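Uncharacterized protein (Bacteroides ovatus, PDB 4FS7) is of unknown function but, as an extracellular leucine-rich repeat protein of the BspA type, probably binds other proteins through its long solenoid. Local coordinates at residues 334-345 against 357-368. Numbering follows the deposited sequence. Where two conformers were deposited one is given.
Sequences IGKRSFRGCTSL and IGANAFQGCINL
Ile-334 pairs in parallel with Ile-357 where two neighbouring coils of a BspA-type leucine-rich repeat solenoid stack, its O accepting Gly-358 N at 2.8 Å. Each coil then runs through the same series of type II and type I turns, and backbone bonds tie one to the next. Arg-337 N donates to Ala-359 O, and Phe-339 N to Ala-361 O. In the buried interior the Phe-339 ring lies beside that of Phe-362, planes near parallel (3°) but slid until they barely overlap, with Phe-339 CD2 3.6 Å from Phe-362 CE1; Phe-316 and Phe-384 extend the row. On the outer side Arg-340 runs alongside Gln-363, its chain extended with CG anti to the backbone N (chi1 173°), and Arg-340 NE donates to Gln-363 OE1 at 3.0 Å from above the amide carbonyl plane. Arg-340 NH1 and Arg-337 NE both form salt bridges with Glu-317. With an alanine in place of Arg-340, Gln-363 OE1 would probably lose this donor and Glu-317 would keep only Arg-337 of the two. Gly-341 N donates to Gln-363 O. Thr-343 lays CG2 against Ile-366 CD1, and its O accepts Asn-367 ND2 at 2.7 Å. Leu-345 sends CD2 to the edge of the Phe-362 ring, 4.1 Å from Phe-362 CE1.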
ATOM      1  N   ILE A 334      17.501 -15.278 -22.128  1.00  8.89           N
ATOM      2  CA  ILE A 334      17.318 -15.732 -20.766  1.00  9.88           C
ATOM      3  C   ILE A 334      18.392 -15.044 -19.933  1.00  9.13           C
ATOM      4  O   ILE A 334      19.561 -15.131 -20.278  1.00  9.53           O
ATOM      5  CB  ILE A 334      17.504 -17.328 -20.642  1.00 10.57           C
ATOM      6  CG1 ILE A 334      16.390 -18.052 -21.425  1.00 13.47           C
ATOM      7  CG2 ILE A 334      17.543 -17.780 -19.195  1.00 12.38           C
ATOM      8  CD1 ILE A 334      16.639 -19.580 -21.648  1.00 13.74           C
ATOM      9  N   GLY A 335      18.005 -14.331 -18.885  1.00  8.82           N
ATOM     10  CA  GLY A 335      18.929 -13.539 -18.114  1.00  8.86           C
ATOM     11  C   GLY A 335      19.833 -14.259 -17.155  1.00  8.93           C
ATOM     12  O   GLY A 335      19.790 -15.473 -16.964  1.00  8.94           O
ATOM     13  N   LYS A 336      20.760 -13.485 -16.596  1.00  8.43           N
ATOM     14  CA  LYS A 336      21.663 -13.978 -15.558  1.00  7.67           C
ATOM     15  C   LYS A 336      20.856 -14.592 -14.420  1.00  7.32           C
ATOM     16  O   LYS A 336      19.885 -13.979 -13.950  1.00  7.38           O
ATOM     17  CB  LYS A 336      22.510 -12.797 -15.051  1.00  9.57           C
ATOM     18  CG  LYS A 336      23.390 -13.118 -13.868  1.00 10.00           C
ATOM     19  CD  LYS A 336      24.326 -11.965 -13.490  1.00 13.61           C
ATOM     20  CE  LYS A 336      25.257 -12.342 -12.366  1.00 16.28           C
ATOM     21  NZ  LYS A 336      26.213 -11.246 -12.069  1.00 20.92           N
ATOM     22  N   ARG A 337      21.211 -15.792 -13.982  1.00  7.23           N
ATOM     23  CA  ARG A 337      20.588 -16.450 -12.826  1.00  7.79           C
ATOM     24  C   ARG A 337      19.079 -16.586 -13.000  1.00  7.57           C
ATOM     25  O   ARG A 337      18.374 -16.788 -12.024  1.00  7.95           O
ATOM     26  CB  ARG A 337      20.927 -15.703 -11.548  1.00  8.35           C
ATOM     27  CG  ARG A 337      22.378 -15.894 -11.122  1.00  9.15           C
ATOM     28  CD  ARG A 337      22.847 -14.933 -10.009  1.00 10.85           C
ATOM     29  NE  ARG A 337      22.027 -15.042  -8.805  1.00 10.00           N
ATOM     30  CZ  ARG A 337      22.371 -14.471  -7.656  1.00 12.43           C
ATOM     31  NH1 ARG A 337      23.485 -13.757  -7.560  1.00 14.43           N
ATOM     32  NH2 ARG A 337      21.573 -14.554  -6.607  1.00 12.81           N
ATOM     33  N   SER A 338      18.559 -16.611 -14.235  1.00  7.69           N
ATOM     34  CA  SER A 338      17.098 -16.631 -14.366  0.75  7.85           C
ATOM     35  C   SER A 338      16.401 -17.837 -13.800  1.00  7.57           C
ATOM     36  O   SER A 338      15.255 -17.716 -13.373  1.00  8.40           O
ATOM     37  CB  SER A 338      16.681 -16.422 -15.833  0.75  9.24           C
ATOM     38  OG  SER A 338      16.916 -15.101 -16.307  0.75  9.66           O
ATOM     39  N   PHE A 339      17.073 -19.005 -13.808  1.00  7.98           N
ATOM     40  CA  PHE A 339      16.537 -20.224 -13.207  1.00  7.98           C
ATOM     41  C   PHE A 339      17.498 -20.764 -12.149  1.00  8.10           C
ATOM     42  O   PHE A 339      17.456 -21.936 -11.826  1.00  8.97           O
ATOM     43  CB  PHE A 339      16.235 -21.284 -14.296  1.00  8.40           C
ATOM     44  CG  PHE A 339      15.165 -20.841 -15.261  1.00  8.23           C
ATOM     45  CD1 PHE A 339      13.827 -21.080 -14.960  1.00  9.82           C
ATOM     46  CD2 PHE A 339      15.456 -20.165 -16.411  1.00  8.62           C
ATOM     47  CE1 PHE A 339      12.844 -20.660 -15.830  1.00 10.84           C
ATOM     48  CE2 PHE A 339      14.455 -19.726 -17.298  1.00 10.71           C
ATOM     49  CZ  PHE A 339      13.151 -19.999 -16.997  1.00 10.89           C
ATOM     50  N   ARG A 340      18.293 -19.898 -11.536  1.00  7.98           N
ATOM     51  CA  ARG A 340      19.226 -20.354 -10.545  1.00  7.40           C
ATOM     52  C   ARG A 340      18.458 -20.979  -9.394  1.00  8.82           C
ATOM     53  O   ARG A 340      17.469 -20.439  -8.880  1.00  8.93           O
ATOM     54  CB  ARG A 340      20.105 -19.215 -10.022  1.00  8.95           C
ATOM     55  CG  ARG A 340      20.991 -19.649  -8.830  1.00 11.52           C
ATOM     56  CD  ARG A 340      22.011 -18.622  -8.432  1.00 13.94           C
ATOM     57  NE  ARG A 340      22.857 -19.139  -7.357  1.00 17.52           N
ATOM     58  CZ  ARG A 340      22.756 -18.855  -6.076  1.00 18.83           C
ATOM     59  NH1 ARG A 340      21.803 -18.058  -5.608  1.00 21.06           N
ATOM     60  NH2 ARG A 340      23.596 -19.424  -5.237  1.00 19.97           N
ATOM     61  N   GLY A 341      18.948 -22.118  -8.912  1.00  8.81           N
ATOM     62  CA  GLY A 341      18.368 -22.742  -7.758  1.00  8.60           C
ATOM     63  C   GLY A 341      17.001 -23.354  -7.983  1.00  9.42           C
ATOM     64  O   GLY A 341      16.298 -23.677  -7.019  1.00 10.28           O
ATOM     65  N   CYS A 342      16.623 -23.594  -9.235  1.00  9.27           N
ATOM     66  CA  CYS A 342      15.371 -24.305  -9.526  1.00  8.82           C
ATOM     67  C   CYS A 342      15.667 -25.798  -9.445  1.00  9.51           C
ATOM     68  O   CYS A 342      15.883 -26.487 -10.470  1.00  9.74           O
ATOM     69  CB  CYS A 342      14.830 -23.925 -10.896  1.00  9.19           C
ATOM     70  SG  CYS A 342      14.145 -22.196 -10.873  1.00  9.67           S
ATOM     71  N   THR A 343      15.701 -26.287  -8.212  1.00 10.17           N
ATOM     72  CA  THR A 343      16.138 -27.642  -7.868  0.50 12.22           C
ATOM     73  C   THR A 343      15.348 -28.757  -8.517  1.00 11.54           C
ATOM     74  O   THR A 343      15.869 -29.859  -8.706  1.00 14.29           O
ATOM     75  CB  THR A 343      15.987 -27.847  -6.368  0.50 13.83           C
ATOM     76  OG1 THR A 343      16.514 -26.704  -5.687  0.50 14.80           O
ATOM     77  CG2 THR A 343      16.677 -29.133  -5.905  0.50 17.08           C
ATOM     78  N   SER A 344      14.090 -28.488  -8.824  1.00 10.37           N
ATOM     79  CA  SER A 344      13.211 -29.491  -9.425  1.00 11.28           C
ATOM     80  C   SER A 344      13.128 -29.429 -10.939  1.00  9.88           C
ATOM     81  O   SER A 344      12.505 -30.286 -11.549  1.00 11.43           O
ATOM     82  CB  SER A 344      11.769 -29.378  -8.839  1.00 12.28           C
ATOM     83  OG  SER A 344      11.739 -29.564  -7.434  1.00 14.43           O
ATOM     84  N   LEU A 345      13.747 -28.444 -11.577  1.00  9.55           N
ATOM     85  CA  LEU A 345      13.549 -28.180 -12.995  1.00  9.51           C
ATOM     86  C   LEU A 345      14.165 -29.330 -13.792  1.00 10.27           C
ATOM     87  O   LEU A 345      15.356 -29.577 -13.704  1.00 11.71           O
ATOM     88  CB  LEU A 345      14.168 -26.847 -13.401  1.00 10.27           C
ATOM     89  CG  LEU A 345      13.975 -26.418 -14.836  1.00 10.60           C
ATOM     90  CD1 LEU A 345      12.494 -26.253 -15.166  1.00 12.36           C
ATOM     91  CD2 LEU A 345      14.782 -25.179 -15.107  1.00 12.30           C
ATOM     92  N   ILE A 357      22.032 -16.628 -23.234  1.00  8.93           N
ATOM     93  CA  ILE A 357      21.758 -17.163 -21.922  1.00  8.36           C
ATOM     94  C   ILE A 357      22.716 -16.467 -20.954  1.00  9.27           C
ATOM     95  O   ILE A 357      23.905 -16.388 -21.219  1.00 10.43           O
ATOM     96  CB  ILE A 357      21.966 -18.697 -21.845  1.00  9.46           C
ATOM     97  CG1 ILE A 357      20.973 -19.384 -22.803  1.00 10.97           C
ATOM     98  CG2 ILE A 357      21.830 -19.235 -20.412  1.00 10.27           C
ATOM     99  CD1 ILE A 357      21.234 -20.883 -22.992  1.00 12.36           C
ATOM    100  N   GLY A 358      22.177 -15.923 -19.868  1.00  8.90           N
ATOM    101  CA  GLY A 358      22.990 -15.167 -18.930  1.00  8.44           C
ATOM    102  C   GLY A 358      23.774 -16.036 -17.969  1.00  8.88           C
ATOM    103  O   GLY A 358      23.550 -17.239 -17.840  1.00  8.87           O
ATOM    104  N   ALA A 359      24.700 -15.408 -17.257  1.00  8.34           N
ATOM    105  CA  ALA A 359      25.630 -16.118 -16.407  1.00  7.77           C
ATOM    106  C   ALA A 359      24.868 -16.905 -15.362  1.00  9.33           C
ATOM    107  O   ALA A 359      23.982 -16.386 -14.659  1.00  8.84           O
ATOM    108  CB  ALA A 359      26.633 -15.174 -15.756  1.00 11.37           C
ATOM    109  N   ASN A 360      25.224 -18.173 -15.211  1.00  8.14           N
ATOM    110  CA  ASN A 360      24.672 -18.996 -14.169  1.00  8.11           C
ATOM    111  C   ASN A 360      23.143 -19.087 -14.201  1.00  7.47           C
ATOM    112  O   ASN A 360      22.513 -19.345 -13.185  1.00  8.48           O
ATOM    113  CB  ASN A 360      25.208 -18.556 -12.798  1.00  9.33           C
ATOM    114  CG  ASN A 360      26.642 -18.926 -12.636  1.00 13.67           C
ATOM    115  OD1 ASN A 360      27.034 -20.050 -12.988  1.00 16.80           O
ATOM    116  ND2 ASN A 360      27.418 -18.039 -12.058  1.00 19.22           N
ATOM    117  N   ALA A 361      22.579 -19.012 -15.419  1.00  8.20           N
ATOM    118  CA  ALA A 361      21.138 -19.103 -15.561  1.00  7.90           C
ATOM    119  C   ALA A 361      20.548 -20.376 -14.971  1.00  7.71           C
ATOM    120  O   ALA A 361      19.423 -20.387 -14.516  1.00  8.37           O
ATOM    121  CB  ALA A 361      20.735 -18.927 -17.003  1.00  9.98           C
ATOM    122  N   PHE A 362      21.322 -21.483 -15.060  1.00  7.62           N
ATOM    123  CA  PHE A 362      20.860 -22.769 -14.586  1.00  8.87           C
ATOM    124  C   PHE A 362      21.738 -23.341 -13.493  1.00  9.01           C
ATOM    125  O   PHE A 362      21.727 -24.525 -13.231  1.00  9.32           O
ATOM    126  CB  PHE A 362      20.701 -23.741 -15.792  1.00  8.83           C
ATOM    127  CG  PHE A 362      19.674 -23.288 -16.749  1.00  8.45           C
ATOM    128  CD1 PHE A 362      18.338 -23.494 -16.493  1.00  8.78           C
ATOM    129  CD2 PHE A 362      20.032 -22.550 -17.871  1.00  9.21           C
ATOM    130  CE1 PHE A 362      17.389 -23.011 -17.354  1.00  9.42           C
ATOM    131  CE2 PHE A 362      19.051 -22.055 -18.729  1.00 10.69           C
ATOM    132  CZ  PHE A 362      17.732 -22.298 -18.472  1.00  9.96           C
ATOM    133  N   GLN A 363      22.482 -22.468 -12.814  1.00  8.94           N
ATOM    134  CA  GLN A 363      23.248 -22.892 -11.666  1.00  8.70           C
ATOM    135  C   GLN A 363      22.306 -23.450 -10.603  1.00  9.92           C
ATOM    136  O   GLN A 363      21.227 -22.894 -10.367  1.00 10.20           O
ATOM    137  CB  GLN A 363      24.024 -21.710 -11.127  1.00 10.30           C
ATOM    138  CG  GLN A 363      24.862 -22.032  -9.906  1.00 12.01           C
ATOM    139  CD  GLN A 363      25.644 -20.828  -9.490  1.00 15.02           C
ATOM    140  OE1 GLN A 363      25.099 -19.772  -9.241  1.00 16.98           O
ATOM    141  NE2 GLN A 363      26.956 -20.983  -9.439  1.00 21.86           N
ATOM    142  N   GLY A 364      22.672 -24.573  -9.991  1.00  9.90           N
ATOM    143  CA  GLY A 364      21.860 -25.216  -9.008  1.00 11.22           C
ATOM    144  C   GLY A 364      20.704 -26.038  -9.547  1.00  9.97           C
ATOM    145  O   GLY A 364      19.971 -26.604  -8.733  1.00 12.70           O
ATOM    146  N   CYS A 365      20.564 -26.121 -10.865  1.00 10.20           N
ATOM    147  CA  CYS A 365      19.502 -26.930 -11.485  1.00 10.04           C
ATOM    148  C   CYS A 365      19.969 -28.366 -11.597  1.00 11.03           C
ATOM    149  O   CYS A 365      20.292 -28.859 -12.668  1.00 12.35           O
ATOM    150  CB  CYS A 365      19.049 -26.360 -12.805  1.00  9.91           C
ATOM    151  SG  CYS A 365      18.213 -24.745 -12.620  1.00 10.25           S
ATOM    152  N   ILE A 366      20.019 -29.000 -10.423  1.00 12.51           N
ATOM    153  CA  ILE A 366      20.613 -30.314 -10.274  1.00 14.73           C
ATOM    154  C   ILE A 366      19.817 -31.431 -10.936  1.00 14.97           C
ATOM    155  O   ILE A 366      20.368 -32.493 -11.213  1.00 18.65           O
ATOM    156  CB  ILE A 366      20.903 -30.610  -8.781  1.00 16.78           C
ATOM    157  CG1 ILE A 366      19.623 -30.569  -7.892  1.00 19.57           C
ATOM    158  CG2 ILE A 366      21.982 -29.616  -8.275  1.00 18.80           C
ATOM    159  CD1 ILE A 366      19.868 -30.948  -6.372  1.00 25.22           C
ATOM    160  N   ASN A 367      18.532 -31.213 -11.178  1.00 13.25           N
ATOM    161  CA  ASN A 367      17.666 -32.207 -11.807  1.00 14.32           C
ATOM    162  C   ASN A 367      17.465 -31.978 -13.270  1.00 13.18           C
ATOM    163  O   ASN A 367      16.710 -32.679 -13.939  1.00 15.60           O
ATOM    164  CB  ASN A 367      16.341 -32.304 -11.051  1.00 15.20           C
ATOM    165  CG  ASN A 367      16.529 -33.098  -9.784  1.00 19.63           C
ATOM    166  OD1 ASN A 367      16.993 -34.264  -9.850  1.00 28.33           O
ATOM    167  ND2 ASN A 367      16.179 -32.545  -8.649  1.00 25.68           N
ATOM    168  N   LEU A 368      18.202 -31.014 -13.819  1.00 12.54           N
ATOM    169  CA  LEU A 368      18.155 -30.727 -15.209  1.00 13.00           C
ATOM    170  C   LEU A 368      19.207 -31.641 -15.860  1.00 14.45           C
ATOM    171  O   LEU A 368      20.392 -31.335 -15.876  1.00 16.87           O
ATOM    172  CB  LEU A 368      18.350 -29.245 -15.490  1.00 14.07           C
ATOM    173  CG  LEU A 368      18.217 -28.788 -16.940  1.00 15.37           C
ATOM    174  CD1 LEU A 368      16.885 -29.260 -17.585  1.00 15.89           C
ATOM    175  CD2 LEU A 368      18.341 -27.254 -16.998  1.00 14.55           C
TER